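Side-chain contacts in allergen Aed a 2 (PDB 3DXL), which binds and sequesters biogenic amines and leukotrienes of the vertebrate host, and so modulates blood feeding by female mosquitoes: residues K52-L55 against V56-L60; N103-C106 against A107-F110; H129-K132 against E133-K136; K150-Y153 against F154-C157; A184-K187 against E188-C192. One frame throughout, in Å; residues are numbered along the deposited sequence. Where two conformers were deposited one is given.

Contact 1: K52-L55 against V56-L60; sequences KCVL and VRTGL
With chi1 at 56°, Thr-58 sets OG1 between its own backbone N and carbonyl carbon, a position from which the hydroxyl turns back to the carbonyls of Val-54 and Leu-55; in Leu-55 and Leu-60, by contrast, CG lies beside the backbone N, anti to the carbonyl carbon (-67° and -78°), which lets Leu-55 CD2 reach Leu-60. The setting is the C-terminal turn of helix 45-58 in the N-terminal PBP/GOBP region. Regular i to i+4 bonds still join Val-56 N to Lys-52 O and Arg-57 N to Cys-53 O. Thr-58 N follows by binding Val-54 O at 3.0 Å, and Thr-58 OG1, in the conformer given, lies 2.9 Å from the same oxygen and 3.2 Å from Leu-55 O. A glycerol, probably from the crystallisation liquor, is also hydrogen-bonded to OG1. Gly-59 then leaves helical geometry with positive phi; its N makes a weak bond to Leu-55 O. Lys-52 and Val-56 run side by side, while the disulfide of Cys-53 with Cys-16 ties the turn to helix 6-20. Beyond the glycine, Leu-55 CD2 packs at 3.8 Å against both CB and CD1 of Leu-60.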
loop_
_atom_site.group_PDB
_atom_site.type_symbol
_atom_site.label_atom_id
_atom_site.label_comp_id
_atom_site.label_asym_id
_atom_site.label_seq_id
_atom_site.Cartn_x
_atom_site.Cartn_y
_atom_site.Cartn_z
ATOM N N LYS A 52 -6.551 10.627 -10.833
ATOM C CA LYS A 52 -7.712 10.452 -9.965
ATOM C C LYS A 52 -7.416 9.421 -8.873
ATOM O O LYS A 52 -7.762 9.620 -7.714
ATOM C CB LYS A 52 -8.965 10.052 -10.754
ATOM C CG LYS A 52 -10.193 9.848 -9.867
ATOM C CD LYS A 52 -11.340 9.136 -10.581
ATOM C CE LYS A 52 -12.279 8.466 -9.569
ATOM N NZ LYS A 52 -13.481 7.850 -10.188
ATOM N N CYS A 53 -6.783 8.311 -9.255
ATOM C CA CYS A 53 -6.426 7.254 -8.300
ATOM C C CYS A 53 -5.597 7.794 -7.138
ATOM O O CYS A 53 -5.890 7.520 -5.972
ATOM C CB CYS A 53 -5.667 6.139 -9.026
ATOM S SG CYS A 53 -5.113 4.737 -8.013
ATOM N N VAL A 54 -4.563 8.565 -7.459
ATOM C CA VAL A 54 -3.698 9.113 -6.428
ATOM C C VAL A 54 -4.471 10.082 -5.533
ATOM O O VAL A 54 -4.351 10.058 -4.309
ATOM C CB VAL A 54 -2.463 9.811 -7.046
ATOM C CG1 VAL A 54 -1.646 10.543 -5.987
ATOM C CG2 VAL A 54 -1.588 8.816 -7.794
ATOM N N LEU A 55 -5.280 10.936 -6.153
ATOM C CA LEU A 55 -6.067 11.909 -5.399
ATOM C C LEU A 55 -7.077 11.249 -4.459
ATOM O O LEU A 55 -7.309 11.727 -3.348
ATOM C CB LEU A 55 -6.769 12.874 -6.359
ATOM C CG LEU A 55 -5.820 13.798 -7.130
ATOM C CD1 LEU A 55 -6.516 14.428 -8.324
ATOM C CD2 LEU A 55 -5.202 14.873 -6.229
ATOM N N VAL A 56 -7.673 10.150 -4.905
ATOM C CA VAL A 56 -8.630 9.416 -4.081
ATOM C C VAL A 56 -7.937 8.705 -2.918
ATOM O O VAL A 56 -8.383 8.795 -1.776
ATOM C CB VAL A 56 -9.471 8.445 -4.930
ATOM C CG1 VAL A 56 -10.299 7.513 -4.052
ATOM C CG2 VAL A 56 -10.377 9.241 -5.860
ATOM N N ARG A 57 -6.828 8.025 -3.199
ATOM C CA ARG A 57 -6.133 7.301 -2.125
ATOM C C ARG A 57 -5.537 8.237 -1.069
ATOM O O ARG A 57 -5.451 7.890 0.106
ATOM C CB ARG A 57 -5.071 6.347 -2.684
ATOM C CG ARG A 57 -5.652 5.075 -3.291
ATOM C CD ARG A 57 -4.558 4.050 -3.553
ATOM N NE ARG A 57 -5.114 2.735 -3.869
ATOM C CZ ARG A 57 -5.279 1.740 -2.997
ATOM N NH1 ARG A 57 -4.895 1.858 -1.731
ATOM N NH2 ARG A 57 -5.802 0.596 -3.408
ATOM N N THR A 58 -5.163 9.449 -1.478
ATOM C CA THR A 58 -4.602 10.407 -0.520
ATOM C C THR A 58 -5.692 11.158 0.215
ATOM O O THR A 58 -5.449 11.705 1.288
ATOM C CB THR A 58 -3.677 11.438 -1.174
ATOM O OG1 THR A 58 -4.381 12.119 -2.221
ATOM C CG2 THR A 58 -2.438 10.761 -1.719
ATOM N N GLY A 59 -6.897 11.167 -0.347
ATOM C CA GLY A 59 -8.017 11.889 0.255
ATOM C C GLY A 59 -8.149 13.327 -0.219
ATOM O O GLY A 59 -8.987 14.071 0.293
ATOM N N LEU A 60 -7.343 13.718 -1.206
ATOM C CA LEU A 60 -7.444 15.058 -1.789
ATOM C C LEU A 60 -8.711 15.218 -2.605
ATOM O O LEU A 60 -9.244 16.326 -2.711
ATOM C CB LEU A 60 -6.226 15.373 -2.656
ATOM C CG LEU A 60 -4.960 15.765 -1.916
ATOM C CD1 LEU A 60 -3.769 15.635 -2.820
ATOM C CD2 LEU A 60 -5.071 17.189 -1.373
#

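Contact 2: N103-C106 against A107-F110; sequences NNDC and AAVF
Asp-105 keeps an extended backbone while the residues from Cys-106 onward are helical, and this switch turns the Asp-105 carbonyl toward Val-109 N, which it binds at 3.1 Å in a nearly straight bond. One residue further on, Cys-106 O takes the amide of Phe-110 in the same i to i+4 pattern. The side chain of Asp-105 does what its carbonyl does, but for a different amide. A chi1 of 63° tucks CG between the residue's own N and carbonyl carbon, folding the carboxylate over the first turn, and OD2 accepts from Ala-108 N at 2.9 Å. The donor does not lie flat with the carboxylate: it comes from above, 44° out of that plane. Asp-105 is thus the N-cap of helix 106-119, and its negative charge sits at the helix end where the amide N-H groups of the first turn and the helix dipole would be expected to favour it. The methyl of Ala-108 presses on the same group, with CB 3.3 Å from Asp-105 OD2 and 3.5 Å from Asp-105 OD1. Val-109 turns its CG2 branch back to the incoming loop, and that methyl lies 3.4 Å from Asn-103 O, next to the inverse gamma turn centred on Asn-104. The amide oxygen OD1 of Asn-104 receives a hydrogen bond from Lys-52 NZ on helix 45-58. To that same helix Cys-106 is joined by a disulfide with Cys-49.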
loop_
_atom_site.group_PDB
_atom_site.type_symbol
_atom_site.label_atom_id
_atom_site.label_comp_id
_atom_site.label_asym_id
_atom_site.label_seq_id
_atom_site.Cartn_x
_atom_site.Cartn_y
_atom_site.Cartn_z
ATOM N N ASN A 103 -17.293 16.375 -10.643
ATOM C CA ASN A 103 -17.822 15.038 -10.917
ATOM C C ASN A 103 -16.789 13.930 -10.720
ATOM O O ASN A 103 -15.609 14.116 -11.014
ATOM C CB ASN A 103 -18.375 14.959 -12.345
ATOM C CG ASN A 103 -19.588 15.854 -12.565
ATOM O OD1 ASN A 103 -20.244 16.287 -11.615
ATOM N ND2 ASN A 103 -19.891 16.127 -13.831
ATOM N N ASN A 104 -17.259 12.786 -10.225
ATOM C CA ASN A 104 -16.419 11.623 -9.941
ATOM C C ASN A 104 -16.160 10.778 -11.192
ATOM O O ASN A 104 -16.584 9.622 -11.288
ATOM C CB ASN A 104 -17.055 10.785 -8.819
ATOM C CG ASN A 104 -16.200 9.595 -8.408
ATOM O OD1 ASN A 104 -14.972 9.645 -8.471
ATOM N ND2 ASN A 104 -16.852 8.516 -7.987
ATOM N N ASP A 105 -15.493 11.388 -12.165
ATOM C CA ASP A 105 -14.942 10.680 -13.308
ATOM C C ASP A 105 -13.505 11.144 -13.501
ATOM O O ASP A 105 -13.150 12.266 -13.127
ATOM C CB ASP A 105 -15.794 10.876 -14.574
ATOM C CG ASP A 105 -15.866 12.323 -15.032
ATOM O OD1 ASP A 105 -16.848 13.011 -14.663
ATOM O OD2 ASP A 105 -14.965 12.769 -15.771
ATOM N N CYS A 106 -12.678 10.275 -14.070
ATOM C CA CYS A 106 -11.249 10.546 -14.180
ATOM C C CYS A 106 -10.956 11.871 -14.864
ATOM O O CYS A 106 -10.158 12.667 -14.376
ATOM C CB CYS A 106 -10.544 9.428 -14.942
ATOM S SG CYS A 106 -10.581 7.817 -14.165
ATOM N N ALA A 107 -11.598 12.091 -16.006
ATOM C CA ALA A 107 -11.336 13.279 -16.811
ATOM C C ALA A 107 -11.599 14.571 -16.024
ATOM O O ALA A 107 -10.768 15.485 -16.015
ATOM C CB ALA A 107 -12.163 13.249 -18.100
ATOM N N ALA A 108 -12.739 14.613 -15.344
ATOM C CA ALA A 108 -13.153 15.807 -14.611
ATOM C C ALA A 108 -12.254 16.086 -13.407
ATOM O O ALA A 108 -11.823 17.226 -13.189
ATOM C CB ALA A 108 -14.612 15.700 -14.193
ATOM N N VAL A 109 -11.964 15.041 -12.631
ATOM C CA VAL A 109 -11.095 15.162 -11.471
ATOM C C VAL A 109 -9.703 15.614 -11.898
ATOM O O VAL A 109 -9.137 16.554 -11.318
ATOM C CB VAL A 109 -11.025 13.832 -10.679
ATOM C CG1 VAL A 109 -9.988 13.910 -9.562
ATOM C CG2 VAL A 109 -12.397 13.491 -10.111
ATOM N N PHE A 110 -9.159 14.962 -12.922
ATOM C CA PHE A 110 -7.828 15.305 -13.396
ATOM C C PHE A 110 -7.757 16.746 -13.899
ATOM O O PHE A 110 -6.834 17.477 -13.551
ATOM C CB PHE A 110 -7.352 14.345 -14.484
ATOM C CG PHE A 110 -5.940 14.578 -14.883
ATOM C CD1 PHE A 110 -4.901 13.941 -14.214
ATOM C CD2 PHE A 110 -5.633 15.481 -15.896
ATOM C CE1 PHE A 110 -3.585 14.176 -14.567
ATOM C CE2 PHE A 110 -4.323 15.730 -16.254
ATOM C CZ PHE A 110 -3.292 15.074 -15.594
#

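Contact 3: H129-K132 against E133-K136; sequences HGNK and ELTK
Asn-131 is the N-cap of helix 132-142, its OD1 accepting from Leu-134 N at 3.0 Å. This capping bond is almost straight at the hydrogen, 176°, yet the donor stands above the amide plane. A chi1 of -177° carries the Asn-131 amide to Leu-134, whose side chain it meets at a slant, and its ND2 is held in turn by Asn-126 OD1. Asn-131 O is gripped twice by one residue, by Thr-135 N at 2.9 Å and by Thr-135 OG1 at 2.7 Å, so the threonine hydroxyl spends its proton on this carbonyl. In van der Waals contact, Leu-134 CG and CD1 each lie 3.7 Å from the amide carbon CG of Asn-131. Lys-132, at the surface, forms a salt bridge with Glu-36. The loop also carries Gly-130, which takes part in binding leukotriene E4. Water completes the set. One molecule accepts from Asn-131 N and donates weakly to Thr-135 OG1. Another donates to Thr-135 OG1 at 2.8 Å and lies in the ring plane of His-129, 2.9 Å from its ND1, while His-129 NE2 is hydrogen-bonded to Phe-4 O.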
loop_
_atom_site.group_PDB
_atom_site.type_symbol
_atom_site.label_atom_id
_atom_site.label_comp_id
_atom_site.label_asym_id
_atom_site.label_seq_id
_atom_site.Cartn_x
_atom_site.Cartn_y
_atom_site.Cartn_z
ATOM N N HIS A 129 6.184 13.189 0.142
ATOM C CA HIS A 129 7.297 12.218 0.062
ATOM C C HIS A 129 7.688 11.881 -1.371
ATOM O O HIS A 129 8.043 10.736 -1.676
ATOM C CB HIS A 129 7.020 10.946 0.889
ATOM C CG HIS A 129 6.619 11.229 2.296
ATOM N ND1 HIS A 129 7.410 11.953 3.166
ATOM C CD2 HIS A 129 5.509 10.885 2.987
ATOM C CE1 HIS A 129 6.797 12.047 4.333
ATOM N NE2 HIS A 129 5.645 11.402 4.252
ATOM N N GLY A 130 7.623 12.892 -2.236
ATOM C CA GLY A 130 8.075 12.790 -3.610
ATOM C C GLY A 130 9.448 13.392 -3.843
ATOM O O GLY A 130 10.032 13.186 -4.900
ATOM N N ASN A 131 9.963 14.141 -2.868
ATOM C CA ASN A 131 11.298 14.730 -2.979
ATOM C C ASN A 131 12.334 13.668 -2.623
ATOM O O ASN A 131 12.409 13.223 -1.480
ATOM C CB ASN A 131 11.427 15.964 -2.077
ATOM C CG ASN A 131 12.778 16.656 -2.201
ATOM O OD1 ASN A 131 13.828 16.026 -2.111
ATOM N ND2 ASN A 131 12.749 17.968 -2.402
ATOM N N LYS A 132 13.127 13.255 -3.608
ATOM C CA LYS A 132 14.069 12.147 -3.429
ATOM C C LYS A 132 15.061 12.371 -2.293
ATOM O O LYS A 132 15.284 11.477 -1.475
ATOM C CB LYS A 132 14.815 11.861 -4.732
ATOM C CG LYS A 132 13.919 11.316 -5.829
ATOM C CD LYS A 132 14.686 11.110 -7.114
ATOM C CE LYS A 132 13.746 10.716 -8.241
ATOM N NZ LYS A 132 14.439 10.705 -9.559
ATOM N N GLU A 133 15.650 13.562 -2.227
ATOM C CA GLU A 133 16.642 13.861 -1.195
ATOM C C GLU A 133 16.024 13.903 0.199
ATOM O O GLU A 133 16.561 13.309 1.140
ATOM C CB GLU A 133 17.402 15.160 -1.502
ATOM C CG GLU A 133 18.468 15.539 -0.465
ATOM C CD GLU A 133 19.656 14.575 -0.402
ATOM O OE1 GLU A 133 19.805 13.703 -1.289
ATOM O OE2 GLU A 133 20.458 14.701 0.547
ATOM N N LEU A 134 14.890 14.583 0.331
ATOM C CA LEU A 134 14.225 14.667 1.617
ATOM C C LEU A 134 13.754 13.290 2.085
ATOM O O LEU A 134 13.863 12.960 3.262
ATOM C CB LEU A 134 13.047 15.646 1.562
ATOM C CG LEU A 134 13.381 17.135 1.381
ATOM C CD1 LEU A 134 12.110 17.954 1.181
ATOM C CD2 LEU A 134 14.186 17.671 2.562
ATOM N N THR A 135 13.233 12.491 1.161
ATOM C CA THR A 135 12.680 11.190 1.507
ATOM C C THR A 135 13.796 10.216 1.918
ATOM O O THR A 135 13.643 9.455 2.878
ATOM C CB THR A 135 11.798 10.667 0.365
ATOM O OG1 THR A 135 10.789 11.644 0.070
ATOM C CG2 THR A 135 11.124 9.361 0.745
ATOM N N LYS A 136 14.943 10.293 1.247
ATOM C CA LYS A 136 16.113 9.497 1.635
ATOM C C LYS A 136 16.487 9.754 3.095
ATOM O O LYS A 136 16.757 8.816 3.854
ATOM C CB LYS A 136 17.293 9.818 0.715
ATOM C CG LYS A 136 18.611 9.140 1.084
ATOM C CD LYS A 136 19.753 9.672 0.232
ATOM C CE LYS A 136 21.103 9.214 0.762
ATOM N NZ LYS A 136 21.313 7.749 0.600
HETATM O O HOH W 1 9.943 13.050 2.313
HETATM O O HOH W 2 9.485 14.732 0.071
#

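Contact 4: K150-Y153 against F154-C157; sequences KQSY and FEFC
The N-terminal cap of helix 153-161 is built by Ser-152, whose OG accepts from Glu-155 N at 3.2 Å with an N-H...O angle of 167°. With OG anti to the backbone N (chi1 167°), the Ser-152 hydroxyl faces the first turn and also forms a hydrogen bond with OE2 of Glu-268, a noradrenaline-binding residue; the cap therefore abuts the amine pocket. Glu-155 answers through water: one molecule accepts from Ser-152 N and donates to Glu-155 OE1 at 2.9 Å, which gives a water-relayed counterpart of the second bond of a capping box. A second water donates to the same OE1 and accepts from Gln-151 NE2. The Gln-151 chain is extended, crosses Phe-156 at about a right angle and brings its OE1 3.7 Å from Phe-156 CB; that oxygen accepts from Gln-148 N. Further along, Tyr-153 and Phe-156 form a T-shaped, edge-to-face pair. The edge of Phe-156 is directed at a face of Tyr-153, with ring centroids 5.2 Å apart and planes at 75°. Phe-156 CD2 approaches near the rim of that face, 3.6 Å from Tyr-153 CE2. The same CE2 also meets Cys-157 SG at 3.6 Å, an oblique sulfur-aromatic contact made by a sulfur that is half of the disulfide with Cys-192.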
loop_
_atom_site.group_PDB
_atom_site.type_symbol
_atom_site.label_atom_id
_atom_site.label_comp_id
_atom_site.label_asym_id
_atom_site.label_seq_id
_atom_site.Cartn_x
_atom_site.Cartn_y
_atom_site.Cartn_z
ATOM N N LYS A 150 12.714 -1.527 -1.378
ATOM C CA LYS A 150 13.268 -2.815 -1.807
ATOM C C LYS A 150 13.308 -3.870 -0.688
ATOM O O LYS A 150 13.976 -4.907 -0.828
ATOM C CB LYS A 150 14.650 -2.651 -2.466
ATOM C CG LYS A 150 14.707 -1.641 -3.620
ATOM C CD LYS A 150 13.927 -2.093 -4.857
ATOM C CE LYS A 150 14.584 -3.289 -5.561
ATOM N NZ LYS A 150 15.975 -3.031 -6.053
ATOM N N GLN A 151 12.571 -3.629 0.396
ATOM C CA GLN A 151 12.509 -4.582 1.503
ATOM C C GLN A 151 11.180 -5.340 1.495
ATOM O O GLN A 151 10.115 -4.742 1.435
ATOM C CB GLN A 151 12.712 -3.874 2.845
ATOM C CG GLN A 151 12.696 -4.834 4.029
ATOM C CD GLN A 151 12.875 -4.143 5.364
ATOM O OE1 GLN A 151 12.468 -2.990 5.551
ATOM N NE2 GLN A 151 13.464 -4.866 6.320
ATOM N N SER A 152 11.239 -6.667 1.563
ATOM C CA SER A 152 10.024 -7.445 1.783
ATOM C C SER A 152 9.246 -6.880 2.965
ATOM O O SER A 152 9.819 -6.674 4.041
ATOM C CB SER A 152 10.407 -8.878 2.107
ATOM O OG SER A 152 9.294 -9.589 2.621
ATOM N N TYR A 153 7.948 -6.635 2.798
ATOM C CA TYR A 153 7.175 -6.141 3.929
ATOM C C TYR A 153 7.129 -7.182 5.051
ATOM O O TYR A 153 7.146 -6.850 6.233
ATOM C CB TYR A 153 5.755 -5.690 3.540
ATOM C CG TYR A 153 5.249 -4.620 4.489
ATOM C CD1 TYR A 153 5.282 -3.275 4.124
ATOM C CD2 TYR A 153 4.796 -4.939 5.773
ATOM C CE1 TYR A 153 4.869 -2.283 4.999
ATOM C CE2 TYR A 153 4.384 -3.967 6.658
ATOM C CZ TYR A 153 4.424 -2.631 6.268
ATOM O OH TYR A 153 4.024 -1.647 7.144
ATOM N N PHE A 154 7.049 -8.454 4.668
ATOM C CA PHE A 154 7.051 -9.537 5.650
ATOM C C PHE A 154 8.336 -9.505 6.484
ATOM O O PHE A 154 8.284 -9.640 7.706
ATOM C CB PHE A 154 6.902 -10.902 4.963
ATOM C CG PHE A 154 5.517 -11.190 4.416
ATOM C CD1 PHE A 154 4.903 -12.402 4.725
ATOM C CD2 PHE A 154 4.851 -10.313 3.565
ATOM C CE1 PHE A 154 3.647 -12.719 4.229
ATOM C CE2 PHE A 154 3.576 -10.642 3.057
ATOM C CZ PHE A 154 2.981 -11.848 3.389
ATOM N N GLU A 155 9.480 -9.334 5.826
ATOM C CA GLU A 155 10.752 -9.246 6.538
ATOM C C GLU A 155 10.818 -8.048 7.464
ATOM O O GLU A 155 11.353 -8.149 8.563
ATOM C CB GLU A 155 11.918 -9.264 5.569
ATOM C CG GLU A 155 12.046 -10.600 4.899
ATOM C CD GLU A 155 13.247 -10.710 4.003
ATOM O OE1 GLU A 155 14.085 -9.777 3.971
ATOM O OE2 GLU A 155 13.355 -11.755 3.331
ATOM N N PHE A 156 10.284 -6.907 7.028
ATOM C CA PHE A 156 10.201 -5.736 7.899
ATOM C C PHE A 156 9.503 -6.093 9.218
ATOM O O PHE A 156 10.013 -5.780 10.295
ATOM C CB PHE A 156 9.489 -4.576 7.182
ATOM C CG PHE A 156 8.899 -3.549 8.124
ATOM C CD1 PHE A 156 9.718 -2.690 8.859
ATOM C CD2 PHE A 156 7.525 -3.474 8.304
ATOM C CE1 PHE A 156 9.159 -1.787 9.756
ATOM C CE2 PHE A 156 6.964 -2.555 9.191
ATOM C CZ PHE A 156 7.786 -1.716 9.917
ATOM N N CYS A 157 8.345 -6.747 9.129
ATOM C CA CYS A 157 7.594 -7.116 10.322
ATOM C C CYS A 157 8.349 -8.161 11.147
ATOM O O CYS A 157 8.473 -8.031 12.377
ATOM C CB CYS A 157 6.212 -7.639 9.946
ATOM S SG CYS A 157 5.147 -6.398 9.168
HETATM O O HOH W 3 14.825 -7.396 5.346
HETATM O O HOH W 4 13.746 -7.981 1.766
#

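Contact 5: A184-K187 against E188-C192; sequences ALFK and EHTDC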
loop_
_atom_site.group_PDB
_atom_site.type_symbol
_atom_site.label_atom_id
_atom_site.label_comp_id
_atom_site.label_asym_id
_atom_site.label_seq_id
_atom_site.Cartn_x
_atom_site.Cartn_y
_atom_site.Cartn_z
ATOM N N ALA A 184 0.276 -12.951 22.161
ATOM C CA ALA A 184 0.131 -11.523 21.867
ATOM C C ALA A 184 1.152 -11.012 20.849
ATOM O O ALA A 184 0.815 -10.213 19.968
ATOM C CB ALA A 184 0.209 -10.702 23.157
ATOM N N LEU A 185 2.397 -11.462 20.968
ATOM C CA LEU A 185 3.446 -11.051 20.035
ATOM C C LEU A 185 3.093 -11.428 18.600
ATOM O O LEU A 185 3.206 -10.597 17.692
ATOM C CB LEU A 185 4.801 -11.652 20.421
ATOM C CG LEU A 185 6.002 -11.302 19.536
ATOM C CD1 LEU A 185 6.272 -9.807 19.532
ATOM C CD2 LEU A 185 7.248 -12.052 19.976
ATOM N N PHE A 186 2.665 -12.669 18.385
ATOM C CA PHE A 186 2.313 -13.101 17.049
ATOM C C PHE A 186 1.091 -12.357 16.499
ATOM O O PHE A 186 1.019 -12.062 15.305
ATOM C CB PHE A 186 2.110 -14.615 16.980
ATOM C CG PHE A 186 1.829 -15.102 15.595
ATOM C CD1 PHE A 186 2.838 -15.114 14.632
ATOM C CD2 PHE A 186 0.549 -15.502 15.239
ATOM C CE1 PHE A 186 2.580 -15.554 13.341
ATOM C CE2 PHE A 186 0.281 -15.942 13.944
ATOM C CZ PHE A 186 1.297 -15.968 12.999
ATOM N N LYS A 187 0.137 -12.042 17.366
ATOM C CA LYS A 187 -1.013 -11.252 16.942
ATOM C C LYS A 187 -0.612 -9.853 16.477
ATOM O O LYS A 187 -1.160 -9.343 15.508
ATOM C CB LYS A 187 -2.074 -11.201 18.042
ATOM C CG LYS A 187 -2.667 -12.577 18.355
ATOM C CD LYS A 187 -3.813 -12.494 19.339
ATOM C CE LYS A 187 -4.348 -13.881 19.672
ATOM N NZ LYS A 187 -5.413 -13.803 20.704
ATOM N N GLU A 188 0.373 -9.259 17.138
ATOM C CA GLU A 188 0.857 -7.940 16.742
ATOM C C GLU A 188 1.655 -8.018 15.446
ATOM O O GLU A 188 1.509 -7.175 14.565
ATOM C CB GLU A 188 1.714 -7.329 17.845
ATOM C CG GLU A 188 1.845 -5.821 17.728
ATOM C CD GLU A 188 2.730 -5.201 18.797
ATOM O OE1 GLU A 188 2.970 -5.844 19.845
ATOM O OE2 GLU A 188 3.196 -4.063 18.571
ATOM N N HIS A 189 2.516 -9.020 15.336
ATOM C CA HIS A 189 3.262 -9.256 14.119
ATOM C C HIS A 189 2.320 -9.450 12.921
ATOM O O HIS A 189 2.537 -8.885 11.838
ATOM C CB HIS A 189 4.183 -10.473 14.292
ATOM C CG HIS A 189 4.690 -11.006 12.994
ATOM N ND1 HIS A 189 5.712 -10.407 12.289
ATOM C CD2 HIS A 189 4.257 -12.035 12.231
ATOM C CE1 HIS A 189 5.910 -11.067 11.160
ATOM N NE2 HIS A 189 5.041 -12.062 11.104
ATOM N N THR A 190 1.255 -10.219 13.122
ATOM C CA THR A 190 0.323 -10.512 12.048
ATOM C C THR A 190 -0.464 -9.255 11.679
ATOM O O THR A 190 -0.761 -9.041 10.508
ATOM C CB THR A 190 -0.592 -11.682 12.439
ATOM O OG1 THR A 190 0.211 -12.860 12.647
ATOM C CG2 THR A 190 -1.590 -11.984 11.363
ATOM N N ASP A 191 -0.768 -8.416 12.667
ATOM C CA ASP A 191 -1.346 -7.097 12.388
ATOM C C ASP A 191 -0.415 -6.261 11.494
ATOM O O ASP A 191 -0.867 -5.627 10.530
ATOM C CB ASP A 191 -1.673 -6.371 13.700
ATOM C CG ASP A 191 -2.509 -5.125 13.484
ATOM O OD1 ASP A 191 -3.601 -5.225 12.883
ATOM O OD2 ASP A 191 -2.059 -4.053 13.909
ATOM N N CYS A 192 0.876 -6.270 11.803
ATOM C CA CYS A 192 1.880 -5.573 10.983
ATOM C C CYS A 192 1.830 -6.049 9.536
ATOM O O CYS A 192 1.803 -5.232 8.606
ATOM C CB CYS A 192 3.278 -5.785 11.580
ATOM S SG CYS A 192 4.679 -5.040 10.686
#
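One face of the Phe-186 ring is met by the hydroxyl oxygen of Thr-190, which stands 3.2 Å above the ring plane and is displaced toward the rim: Thr-190 OG1 is 3.3 Å from both CE2 and CZ of Phe-186. The His-189 ring approaches Phe-186 in a different manner, neither stacked nor edge-on. The two planes make 33° and the centroids are 6.0 Å apart, with His-189 CD2 coming 4.1 Å from Phe-186 CE1. Tyr-162 supplies an edge-to-face partner for the imidazole.

The threonine is placed by its own hydrogen bonds. Its hydroxyl lies anti to the carbonyl carbon (chi1 -62°), and OG1 donates to Phe-186 O at 2.9 Å, while Thr-190 N binds the same oxygen at 2.9 Å. These two donors reach the carbonyl from opposite faces of its plane, so a single residue holds the acceptor from both sides and its hydroxyl is fixed over the ring face. Regular helical bonds accompany it: Glu-188 N to Ala-184 O, His-189 N to Leu-185 O and Asp-191 N to Lys-187 O. Lys-187 forms a salt bridge with Glu-242 and a cation-pi contact with Trp-245, and Asp-191 is hydrogen-bonded to Ser-244 and salt-bridged to Lys-195. A glycerol, probably from the crystallisation liquor, is hydrogen-bonded to His-189 NE2. His-189 binds noradrenaline, so this part of helix 184-196 probably lines the amine pocket in the C-terminal PBP/GOBP region.

The five contacts fall into two linked pairs and one separate cap. Contacts 1 and 2 pack together in the N-terminal PBP/GOBP region, their centres about 11 Å apart, with Leu-55 CD1 meeting Val-109 CG1 at 3.7 Å. Contacts 4 and 5, about 15 Å apart between centres, belong to the C-terminal region and are joined by the Cys-157 to Cys-192 disulfide. Contact 3 touches neither pair; its centre is about 20 Å from those of contacts 1 and 4. Its Gly-130 is about 4 Å from the side chain of Trp-37 in the leukotriene site, and that of Val-54 about 7 Å (nearest atoms), whereas contacts 4 and 5 border the independent amine pocket.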